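Local coordinates for protein similar to metal-dependent hydrolase (Staphylococcus aureus subsp. aureus Mu50, PDB 3ESH) that probably acts as a metal-dependent hydrolase of the metallo-beta-lactamase superfamily, at residues 4-9 against 192-197; 34-39 against 252-257; 199-204 against 246-251. All coordinates share one frame; numbering follows the deposited sequence.

How the contacts relate
Contact 3 is the hub of the three. Contact 1, centred about 10 Å away, joins its sheet, through strand 190-196, to the sheet holding strand 6-10. The turn between neighbouring strands 190-196 and 199-203 is tied by a salt bridge, Glu195 OE2 to Lys200 NZ at 2.7 Å, and a probable hydrogen bond links Gly4 N to Asp199 OD2 at 2.6 Å. On contact 3's other flank, strand 246-248 pairs with strand 255-259 of contact 2, Phe249 N lying 2.8 Å from Phe256 O. Contacts 1 and 2 have centres about 24 Å apart, yet meet through Ile8 and Phe256. The Tyr250 side chain lies near, without touching, His110, His185 and Asp206, which may form an empty metal site.

Contact 1 of 3, residues 4-9 against 192-197; sequences GDISIH and ITIESQ
Ile6 reaches across to Ile194 and Ser196, bringing strand 6-9 against strand 192-196. From CB, its CG2 methyl lies anti to the backbone N and comes within 4.1 Å of Ile194 CG2. The other branch, with CG1 anti to the carbonyl carbon (chi1 -56°), heads for the opposing strand: Ile6 CG1 packs on Ser196 CB at 3.6 Å. Because the chain then runs on extended, the terminal methyl fits between two neighbours, Ile6 CD1 lying 3.5 Å from Ile194 CG2 and 3.9 Å from Ser196 CB. A branched isoleucine suits this place, since its two arms spread over the partner strand. Ile8 and Ile194 instead meet tip to tip, their CD1 methyls 3.4 Å apart.

At the Gly4-Asp5 end the chemistry turns polar. Asp5 N donates to Ser196 OG across 2.7 Å at an N-H...O angle of 152°. Serine is apt here: its CB serves the apolar layer while its hydroxyl satisfies a backbone amide. Gly4 suits its place twice over: its phi is positive, and a CB would collide with Ser196 O; its CA lies 3.5 Å from that oxygen in a CA-H...O contact.

The strands belong to different sheets; the axes of 6-9 and 192-196 come within 8.5 Å, their directions 143° apart, consistent with the two facing sheets of the alpha-beta/beta-alpha sandwich of the metallo-beta-lactamase superfamily. Ile53 of strand 51-54 and Ile177 of strand 177-181 extend the isoleucine layer, and Ile3 of strand 2-3 touches both Ile8 and Ser196.

Contact 2 of 3, residues 34-39 against 252-257; sequences KQYNAN and DENYFA
Tyr36 extends its ring from loop 34-39 to the turn that begins at Asp252, and a hydrogen bond fastens its far end. Glu253 N donates to Tyr36 OH over 3.0 Å, with a nearly straight N-H...O angle of 162°. The same hydroxyl also bonds Asn45 O, so two backbone groups grip this buried residue, one giving and one taking a hydrogen bond. Tyrosine is well matched to the task, being long enough to span the gap between the chains and carrying a group that can both give and accept a hydrogen bond.

The Glu253 side chain comes from the opposite direction and meets the ring obliquely. Its CG sits between the backbone N and the carbonyl carbon (chi1 64°), and the extended chain beyond carries Glu253 OE1 to 3.4 Å from Tyr36 CE2. Carboxylate and ring planes are only 19° apart. Near the other ortho carbon of the hydroxyl, Asp252 OD2 lies 4.0 Å from Tyr36 CE1.

One water bridges the two segments. It donates to Asn37 O at 2.6 Å and to Glu253 OE1 at 2.7 Å, giving the carboxylate a link to the loop backbone that it does not reach directly.

Within the turn, Asp252 OD2 accepts from Asn254 N at 3.1 Å, an Asx turn; a weak bond from Tyr255 N to Asp252 OD2 measures 3.4 Å. Asp252 OD1 receives Thr211 N, so both carboxylate oxygens brace backbone.

The loop holding Tyr36 links helix 29-32 to strand 43-47, whose Ile44 packs on the ring, and the turn leads into strand 255-259, between strands 246-248 and 269-272, with a classic beta bulge where Phe256 and Ala257 both face Ile271.

Contact 3 of 3, residues 199-204 against 246-251; sequences DKAVHM and WFLFYH
Trp246 opens the parallel pairing with strand 199-203: its N donates to Lys200 O at 2.9 Å, and its O receives Val202 N at 2.8 Å. Lys200 O lies at the edge of the indole, near its plane, while Trp246 CB packs near Ala201 CB, whose small methyl suits the close approach of the strands.

Phe247 emerges on the face that carries Val202, the two side chains lying side by side with Val202 CG1 3.8 Å from Phe247 CD1. Selenomethionine Met204 adds a Met-aromatic contact at the ring edge, its SE 3.9 Å from Phe247 CE1. Phe240 of helix 226-242 covers this face.

Leu248 N closes the ladder on Val202 O at 2.8 Å. Leu248 O then accepts from a side chain: His203 ND1 lies 3.0 Å away, with an N-H...O angle of 178°, almost straight. The oxygen lies in the imidazole plane, whereas the donor stands above the carbonyl plane. With CG anti to the backbone N, the ring reaches past the ladder, and Tyr250 CB packs 3.5 Å from His203 CE1.

The chemistry implies that His203 prolongs the strand pairing where backbone bonding between these two strands stops, its ND1 the donor, fixing the ring's rotation.

Contact 1 of 3, residues 4-9 against 192-197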
loop_
_atom_site.group_PDB
_atom_site.type_symbol
_atom_site.label_atom_id
_atom_site.label_comp_id
_atom_site.label_asym_id
_atom_site.label_seq_id
_atom_site.Cartn_x
_atom_site.Cartn_y
_atom_site.Cartn_z
ATOM N N GLY A 4 -16.079 -31.339 -21.752
ATOM C CA GLY A 4 -16.092 -32.566 -20.974
ATOM C C GLY A 4 -17.523 -32.944 -20.635
ATOM O O GLY A 4 -18.370 -33.042 -21.528
ATOM N N ASP A 5 -17.806 -33.135 -19.347
ATOM C CA ASP A 5 -19.153 -33.500 -18.914
ATOM C C ASP A 5 -20.032 -32.273 -18.756
ATOM O O ASP A 5 -21.240 -32.395 -18.536
ATOM C CB ASP A 5 -19.118 -34.245 -17.574
ATOM C CG ASP A 5 -18.297 -35.524 -17.632
ATOM O OD1 ASP A 5 -18.402 -36.264 -18.637
ATOM O OD2 ASP A 5 -17.551 -35.796 -16.663
ATOM N N ILE A 6 -19.430 -31.091 -18.865
ATOM C CA ILE A 6 -20.175 -29.851 -18.696
ATOM C C ILE A 6 -20.795 -29.301 -19.977
ATOM O O ILE A 6 -20.146 -29.230 -21.023
ATOM C CB ILE A 6 -19.281 -28.752 -18.058
ATOM C CG1 ILE A 6 -18.713 -29.257 -16.723
ATOM C CG2 ILE A 6 -20.087 -27.479 -17.852
ATOM C CD1 ILE A 6 -17.849 -28.257 -15.981
ATOM N N SER A 7 -22.062 -28.913 -19.884
ATOM C CA SER A 7 -22.760 -28.340 -21.020
ATOM C C SER A 7 -22.810 -26.807 -20.842
ATOM O O SER A 7 -23.155 -26.306 -19.774
ATOM C CB SER A 7 -24.163 -28.936 -21.107
ATOM O OG SER A 7 -24.790 -28.574 -22.320
ATOM N N ILE A 8 -22.457 -26.069 -21.888
ATOM C CA ILE A 8 -22.441 -24.611 -21.820
ATOM C C ILE A 8 -23.325 -23.985 -22.896
ATOM O O ILE A 8 -23.237 -24.367 -24.053
ATOM C CB ILE A 8 -21.005 -24.066 -22.007
ATOM C CG1 ILE A 8 -20.085 -24.579 -20.894
ATOM C CG2 ILE A 8 -21.027 -22.555 -22.014
ATOM C CD1 ILE A 8 -20.410 -24.038 -19.523
ATOM N N HIS A 9 -24.170 -23.029 -22.511
ATOM C CA HIS A 9 -25.051 -22.338 -23.449
ATOM C C HIS A 9 -25.222 -20.881 -23.066
ATOM O O HIS A 9 -24.839 -20.469 -21.976
ATOM C CB HIS A 9 -26.439 -22.976 -23.488
ATOM C CG HIS A 9 -26.436 -24.411 -23.902
ATOM N ND1 HIS A 9 -26.463 -25.448 -22.996
ATOM C CD2 HIS A 9 -26.368 -24.980 -25.127
ATOM C CE1 HIS A 9 -26.412 -26.597 -23.645
ATOM N NE2 HIS A 9 -26.353 -26.343 -24.939
ATOM N N ILE A 192 -14.115 -16.192 -14.779
ATOM C CA ILE A 192 -14.486 -17.559 -14.421
ATOM C C ILE A 192 -13.949 -18.578 -15.425
ATOM O O ILE A 192 -13.963 -18.346 -16.635
ATOM C CB ILE A 192 -16.033 -17.678 -14.330
ATOM C CG1 ILE A 192 -16.559 -16.658 -13.311
ATOM C CG2 ILE A 192 -16.432 -19.078 -13.929
ATOM C CD1 ILE A 192 -18.032 -16.309 -13.453
ATOM N N THR A 193 -13.463 -19.704 -14.922
ATOM C CA THR A 193 -12.939 -20.757 -15.777
ATOM C C THR A 193 -13.732 -22.044 -15.559
ATOM O O THR A 193 -14.171 -22.331 -14.443
ATOM C CB THR A 193 -11.447 -21.042 -15.489
ATOM O OG1 THR A 193 -11.279 -21.343 -14.104
ATOM C CG2 THR A 193 -10.589 -19.841 -15.846
ATOM N N ILE A 194 -13.909 -22.810 -16.630
ATOM C CA ILE A 194 -14.640 -24.067 -16.578
ATOM C C ILE A 194 -13.743 -25.181 -17.104
ATOM O O ILE A 194 -13.149 -25.046 -18.169
ATOM C CB ILE A 194 -15.898 -23.991 -17.454
ATOM C CG1 ILE A 194 -16.616 -22.670 -17.201
ATOM C CG2 ILE A 194 -16.831 -25.137 -17.132
ATOM C CD1 ILE A 194 -17.796 -22.419 -18.103
ATOM N N GLU A 195 -13.640 -26.276 -16.357
ATOM C CA GLU A 195 -12.813 -27.409 -16.771
ATOM C C GLU A 195 -13.477 -28.743 -16.463
ATOM O O GLU A 195 -13.897 -28.979 -15.345
ATOM C CB GLU A 195 -11.450 -27.358 -16.082
ATOM C CG GLU A 195 -10.506 -26.294 -16.624
ATOM C CD GLU A 195 -9.225 -26.149 -15.792
ATOM O OE1 GLU A 195 -9.228 -25.359 -14.815
ATOM O OE2 GLU A 195 -8.223 -26.832 -16.108
ATOM N N SER A 196 -13.584 -29.598 -17.474
ATOM C CA SER A 196 -14.170 -30.932 -17.339
ATOM C C SER A 196 -13.383 -31.809 -18.302
ATOM O O SER A 196 -13.159 -31.415 -19.448
ATOM C CB SER A 196 -15.652 -30.921 -17.722
ATOM O OG SER A 196 -16.290 -32.132 -17.330
ATOM N N GLN A 197 -12.970 -32.994 -17.855
ATOM C CA GLN A 197 -12.160 -33.865 -18.702
ATOM C C GLN A 197 -10.914 -33.043 -19.016
ATOM O O GLN A 197 -10.330 -32.431 -18.121
ATOM C CB GLN A 197 -12.875 -34.201 -20.016
ATOM C CG GLN A 197 -13.634 -35.507 -20.021
ATOM C CD GLN A 197 -14.674 -35.582 -18.929
ATOM O OE1 GLN A 197 -14.343 -35.689 -17.744
ATOM N NE2 GLN A 197 -15.940 -35.522 -19.318
#

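Contact 2 of 3, residues 34-39 against 252-257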
loop_
_atom_site.group_PDB
_atom_site.type_symbol
_atom_site.label_atom_id
_atom_site.label_comp_id
_atom_site.label_asym_id
_atom_site.label_seq_id
_atom_site.Cartn_x
_atom_site.Cartn_y
_atom_site.Cartn_z
ATOM N N LYS A 34 -13.409 -0.825 -37.677
ATOM C CA LYS A 34 -13.166 -1.904 -38.618
ATOM C C LYS A 34 -13.212 -3.260 -37.921
ATOM O O LYS A 34 -13.289 -4.287 -38.576
ATOM C CB LYS A 34 -11.808 -1.714 -39.295
ATOM C CG LYS A 34 -11.763 -0.525 -40.246
ATOM C CD LYS A 34 -10.388 -0.293 -40.853
ATOM C CE LYS A 34 -10.408 0.973 -41.706
ATOM N NZ LYS A 34 -9.048 1.418 -42.106
ATOM N N GLN A 35 -13.160 -3.262 -36.587
ATOM C CA GLN A 35 -13.204 -4.512 -35.819
ATOM C C GLN A 35 -14.592 -4.769 -35.202
ATOM O O GLN A 35 -14.936 -5.911 -34.888
ATOM C CB GLN A 35 -12.160 -4.491 -34.708
ATOM C CG GLN A 35 -10.736 -4.243 -35.162
ATOM C CD GLN A 35 -10.265 -5.221 -36.233
ATOM O OE1 GLN A 35 -10.467 -6.441 -36.124
ATOM N NE2 GLN A 35 -9.623 -4.687 -37.275
ATOM N N TYR A 36 -15.382 -3.711 -35.036
ATOM C CA TYR A 36 -16.707 -3.836 -34.450
ATOM C C TYR A 36 -17.564 -2.757 -35.089
ATOM O O TYR A 36 -17.097 -1.643 -35.288
ATOM C CB TYR A 36 -16.645 -3.623 -32.928
ATOM C CG TYR A 36 -17.695 -4.402 -32.156
ATOM C CD1 TYR A 36 -17.435 -5.689 -31.718
ATOM C CD2 TYR A 36 -18.971 -3.874 -31.924
ATOM C CE1 TYR A 36 -18.409 -6.440 -31.065
ATOM C CE2 TYR A 36 -19.940 -4.611 -31.282
ATOM C CZ TYR A 36 -19.659 -5.896 -30.854
ATOM O OH TYR A 36 -20.621 -6.646 -30.218
ATOM N N ASN A 37 -18.820 -3.062 -35.392
ATOM C CA ASN A 37 -19.688 -2.085 -36.051
ATOM C C ASN A 37 -20.355 -1.075 -35.137
ATOM O O ASN A 37 -20.799 -1.420 -34.041
ATOM C CB ASN A 37 -20.775 -2.805 -36.864
ATOM C CG ASN A 37 -20.198 -3.714 -37.937
ATOM O OD1 ASN A 37 -19.643 -4.782 -37.641
ATOM N ND2 ASN A 37 -20.316 -3.290 -39.194
ATOM N N ALA A 38 -20.433 0.172 -35.599
ATOM C CA ALA A 38 -21.077 1.252 -34.849
ATOM C C ALA A 38 -22.151 1.879 -35.730
ATOM O O ALA A 38 -22.110 1.733 -36.952
ATOM C CB ALA A 38 -20.066 2.293 -34.462
ATOM N N ASN A 39 -23.116 2.564 -35.118
ATOM C CA ASN A 39 -24.176 3.206 -35.892
ATOM C C ASN A 39 -23.938 4.703 -36.036
ATOM O O ASN A 39 -22.866 5.207 -35.696
ATOM C CB ASN A 39 -25.553 2.955 -35.265
ATOM C CG ASN A 39 -25.698 3.571 -33.884
ATOM O OD1 ASN A 39 -24.905 4.420 -33.477
ATOM N ND2 ASN A 39 -26.725 3.155 -33.164
ATOM N N ASP A 252 -20.278 -10.065 -26.903
ATOM C CA ASP A 252 -20.013 -10.086 -28.340
ATOM C C ASP A 252 -21.267 -10.409 -29.166
ATOM O O ASP A 252 -21.861 -11.470 -29.017
ATOM C CB ASP A 252 -18.867 -11.066 -28.649
ATOM C CG ASP A 252 -18.179 -10.763 -29.970
ATOM O OD1 ASP A 252 -16.930 -10.835 -30.029
ATOM O OD2 ASP A 252 -18.894 -10.457 -30.950
ATOM N N GLU A 253 -21.659 -9.493 -30.043
ATOM C CA GLU A 253 -22.850 -9.698 -30.864
ATOM C C GLU A 253 -22.746 -10.811 -31.898
ATOM O O GLU A 253 -23.742 -11.465 -32.197
ATOM C CB GLU A 253 -23.249 -8.409 -31.592
ATOM C CG GLU A 253 -22.222 -7.899 -32.601
ATOM C CD GLU A 253 -22.678 -6.640 -33.344
ATOM O OE1 GLU A 253 -21.793 -5.875 -33.816
ATOM O OE2 GLU A 253 -23.905 -6.421 -33.466
ATOM N N ASN A 254 -21.550 -11.034 -32.430
ATOM C CA ASN A 254 -21.358 -12.050 -33.455
ATOM C C ASN A 254 -21.100 -13.430 -32.901
ATOM O O ASN A 254 -21.749 -14.399 -33.293
ATOM C CB ASN A 254 -20.179 -11.677 -34.360
ATOM C CG ASN A 254 -20.134 -10.204 -34.678
ATOM O OD1 ASN A 254 -19.207 -9.488 -34.267
ATOM N ND2 ASN A 254 -21.143 -9.728 -35.397
ATOM N N TYR A 255 -20.144 -13.502 -31.983
ATOM C CA TYR A 255 -19.718 -14.762 -31.410
ATOM C C TYR A 255 -20.032 -14.974 -29.946
ATOM O O TYR A 255 -20.089 -14.031 -29.160
ATOM C CB TYR A 255 -18.216 -14.892 -31.614
ATOM C CG TYR A 255 -17.771 -14.434 -32.972
ATOM C CD1 TYR A 255 -18.101 -15.164 -34.108
ATOM C CD2 TYR A 255 -17.066 -13.245 -33.132
ATOM C CE1 TYR A 255 -17.743 -14.721 -35.381
ATOM C CE2 TYR A 255 -16.700 -12.789 -34.397
ATOM C CZ TYR A 255 -17.046 -13.533 -35.518
ATOM O OH TYR A 255 -16.716 -13.088 -36.775
ATOM N N PHE A 256 -20.216 -16.236 -29.597
ATOM C CA PHE A 256 -20.488 -16.646 -28.235
ATOM C C PHE A 256 -19.193 -17.214 -27.677
ATOM O O PHE A 256 -18.910 -17.095 -26.494
ATOM C CB PHE A 256 -21.565 -17.720 -28.222
ATOM C CG PHE A 256 -21.513 -18.618 -27.026
ATOM C CD1 PHE A 256 -21.729 -18.115 -25.747
ATOM C CD2 PHE A 256 -21.261 -19.977 -27.177
ATOM C CE1 PHE A 256 -21.689 -18.957 -24.638
ATOM C CE2 PHE A 256 -21.220 -20.824 -26.068
ATOM C CZ PHE A 256 -21.436 -20.311 -24.795
ATOM N N ALA A 257 -18.410 -17.849 -28.537
ATOM C CA ALA A 257 -17.138 -18.417 -28.109
ATOM C C ALA A 257 -16.104 -18.359 -29.221
ATOM O O ALA A 257 -16.426 -18.099 -30.378
ATOM C CB ALA A 257 -17.331 -19.853 -27.657
HETATM O O HOH W 1 -22.477 -3.246 -33.420
#

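Contact 3 of 3, residues 199-204 against 246-251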
loop_
_atom_site.group_PDB
_atom_site.type_symbol
_atom_site.label_atom_id
_atom_site.label_comp_id
_atom_site.label_asym_id
_atom_site.label_seq_id
_atom_site.Cartn_x
_atom_site.Cartn_y
_atom_site.Cartn_z
ATOM N N ASP A 199 -11.029 -30.669 -21.443
ATOM C CA ASP A 199 -11.521 -29.422 -22.016
ATOM C C ASP A 199 -11.485 -28.239 -21.058
ATOM O O ASP A 199 -11.730 -28.379 -19.856
ATOM C CB ASP A 199 -12.942 -29.612 -22.537
ATOM C CG ASP A 199 -13.064 -30.798 -23.464
ATOM O OD1 ASP A 199 -12.130 -31.019 -24.257
ATOM O OD2 ASP A 199 -14.095 -31.502 -23.408
ATOM N N LYS A 200 -11.195 -27.066 -21.613
ATOM C CA LYS A 200 -11.105 -25.851 -20.832
ATOM C C LYS A 200 -11.828 -24.690 -21.502
ATOM O O LYS A 200 -11.776 -24.530 -22.718
ATOM C CB LYS A 200 -9.633 -25.509 -20.618
ATOM C CG LYS A 200 -8.827 -26.676 -20.052
ATOM C CD LYS A 200 -7.337 -26.388 -20.071
ATOM C CE LYS A 200 -6.525 -27.577 -19.595
ATOM N NZ LYS A 200 -6.867 -27.946 -18.192
ATOM N N ALA A 201 -12.525 -23.895 -20.698
ATOM C CA ALA A 201 -13.240 -22.734 -21.186
ATOM C C ALA A 201 -13.055 -21.619 -20.180
ATOM O O ALA A 201 -12.833 -21.875 -18.994
ATOM C CB ALA A 201 -14.708 -23.045 -21.345
ATOM N N VAL A 202 -13.136 -20.379 -20.651
ATOM C CA VAL A 202 -12.987 -19.245 -19.766
ATOM C C VAL A 202 -13.798 -18.051 -20.234
ATOM O O VAL A 202 -13.962 -17.821 -21.428
ATOM C CB VAL A 202 -11.507 -18.820 -19.638
ATOM C CG1 VAL A 202 -10.989 -18.320 -20.975
ATOM C CG2 VAL A 202 -11.360 -17.756 -18.557
ATOM N N HIS A 203 -14.328 -17.311 -19.270
ATOM C CA HIS A 203 -15.087 -16.111 -19.549
ATOM C C HIS A 203 -14.379 -15.021 -18.767
ATOM O O HIS A 203 -14.431 -15.003 -17.542
ATOM C CB HIS A 203 -16.531 -16.231 -19.068
ATOM C CG HIS A 203 -17.304 -14.957 -19.195
ATOM N ND1 HIS A 203 -17.417 -14.275 -20.384
ATOM C CD2 HIS A 203 -17.966 -14.223 -18.269
ATOM C CE1 HIS A 203 -18.113 -13.165 -20.189
ATOM N NE2 HIS A 203 -18.454 -13.114 -18.917
HETATM N N MSE A 204 -13.710 -14.121 -19.476
HETATM C CA MSE A 204 -12.980 -13.041 -18.831
HETATM C C MSE A 204 -13.804 -11.779 -18.573
HETATM O O MSE A 204 -13.251 -10.702 -18.356
HETATM C CB MSE A 204 -11.716 -12.734 -19.636
HETATM C CG MSE A 204 -10.639 -13.737 -19.318
HETATM SE SE MSE A 204 -9.165 -13.645 -20.484
HETATM C CE MSE A 204 -8.518 -11.932 -19.973
ATOM N N TRP A 246 -11.359 -22.282 -24.567
ATOM C CA TRP A 246 -12.443 -21.733 -25.356
ATOM C C TRP A 246 -12.751 -20.425 -24.647
ATOM O O TRP A 246 -12.897 -20.402 -23.425
ATOM C CB TRP A 246 -13.682 -22.621 -25.292
ATOM C CG TRP A 246 -13.731 -23.681 -26.331
ATOM C CD1 TRP A 246 -13.339 -24.981 -26.200
ATOM C CD2 TRP A 246 -14.199 -23.533 -27.668
ATOM N NE1 TRP A 246 -13.540 -25.653 -27.377
ATOM C CE2 TRP A 246 -14.067 -24.784 -28.298
ATOM C CE3 TRP A 246 -14.717 -22.457 -28.398
ATOM C CZ2 TRP A 246 -14.441 -24.996 -29.629
ATOM C CZ3 TRP A 246 -15.088 -22.669 -29.722
ATOM C CH2 TRP A 246 -14.946 -23.930 -30.322
ATOM N N PHE A 247 -12.831 -19.331 -25.392
ATOM C CA PHE A 247 -13.141 -18.051 -24.782
ATOM C C PHE A 247 -14.628 -17.807 -24.946
ATOM O O PHE A 247 -15.135 -17.773 -26.067
ATOM C CB PHE A 247 -12.345 -16.936 -25.454
ATOM C CG PHE A 247 -10.896 -16.883 -25.040
ATOM C CD1 PHE A 247 -10.493 -16.093 -23.975
ATOM C CD2 PHE A 247 -9.932 -17.614 -25.728
ATOM C CE1 PHE A 247 -9.163 -16.020 -23.599
ATOM C CE2 PHE A 247 -8.591 -17.552 -25.363
ATOM C CZ PHE A 247 -8.206 -16.754 -24.297
ATOM N N LEU A 248 -15.329 -17.664 -23.825
ATOM C CA LEU A 248 -16.767 -17.415 -23.838
ATOM C C LEU A 248 -17.034 -15.913 -23.706
ATOM O O LEU A 248 -16.335 -15.207 -22.975
ATOM C CB LEU A 248 -17.444 -18.160 -22.693
ATOM C CG LEU A 248 -17.178 -19.667 -22.604
ATOM C CD1 LEU A 248 -17.993 -20.283 -21.467
ATOM C CD2 LEU A 248 -17.533 -20.316 -23.927
ATOM N N PHE A 249 -18.053 -15.427 -24.411
ATOM C CA PHE A 249 -18.397 -14.018 -24.384
ATOM C C PHE A 249 -19.820 -13.756 -23.947
ATOM O O PHE A 249 -20.713 -14.570 -24.159
ATOM C CB PHE A 249 -18.143 -13.407 -25.752
ATOM C CG PHE A 249 -16.695 -13.396 -26.130
ATOM C CD1 PHE A 249 -15.842 -12.405 -25.625
ATOM C CD2 PHE A 249 -16.160 -14.416 -26.925
ATOM C CE1 PHE A 249 -14.481 -12.431 -25.903
ATOM C CE2 PHE A 249 -14.804 -14.447 -27.210
ATOM C CZ PHE A 249 -13.957 -13.455 -26.696
ATOM N N TYR A 250 -20.015 -12.601 -23.328
ATOM C CA TYR A 250 -21.305 -12.192 -22.807
ATOM C C TYR A 250 -21.821 -11.032 -23.638
ATOM O O TYR A 250 -23.021 -10.906 -23.847
ATOM C CB TYR A 250 -21.125 -11.752 -21.348
ATOM C CG TYR A 250 -22.345 -11.173 -20.653
ATOM C CD1 TYR A 250 -23.237 -11.991 -19.959
ATOM C CD2 TYR A 250 -22.567 -9.796 -20.631
ATOM C CE1 TYR A 250 -24.313 -11.447 -19.248
ATOM C CE2 TYR A 250 -23.635 -9.245 -19.924
ATOM C CZ TYR A 250 -24.502 -10.076 -19.233
ATOM O OH TYR A 250 -25.533 -9.521 -18.514
ATOM N N HIS A 251 -20.888 -10.200 -24.107
ATOM C CA HIS A 251 -21.197 -9.001 -24.890
ATOM C C HIS A 251 -20.973 -9.055 -26.397
ATOM O O HIS A 251 -21.407 -8.140 -27.104
ATOM C CB HIS A 251 -20.380 -7.800 -24.392
ATOM C CG HIS A 251 -20.863 -7.213 -23.105
ATOM N ND1 HIS A 251 -22.192 -6.951 -22.862
ATOM C CD2 HIS A 251 -20.186 -6.782 -22.018
ATOM C CE1 HIS A 251 -22.313 -6.377 -21.675
ATOM N NE2 HIS A 251 -21.107 -6.264 -21.144
#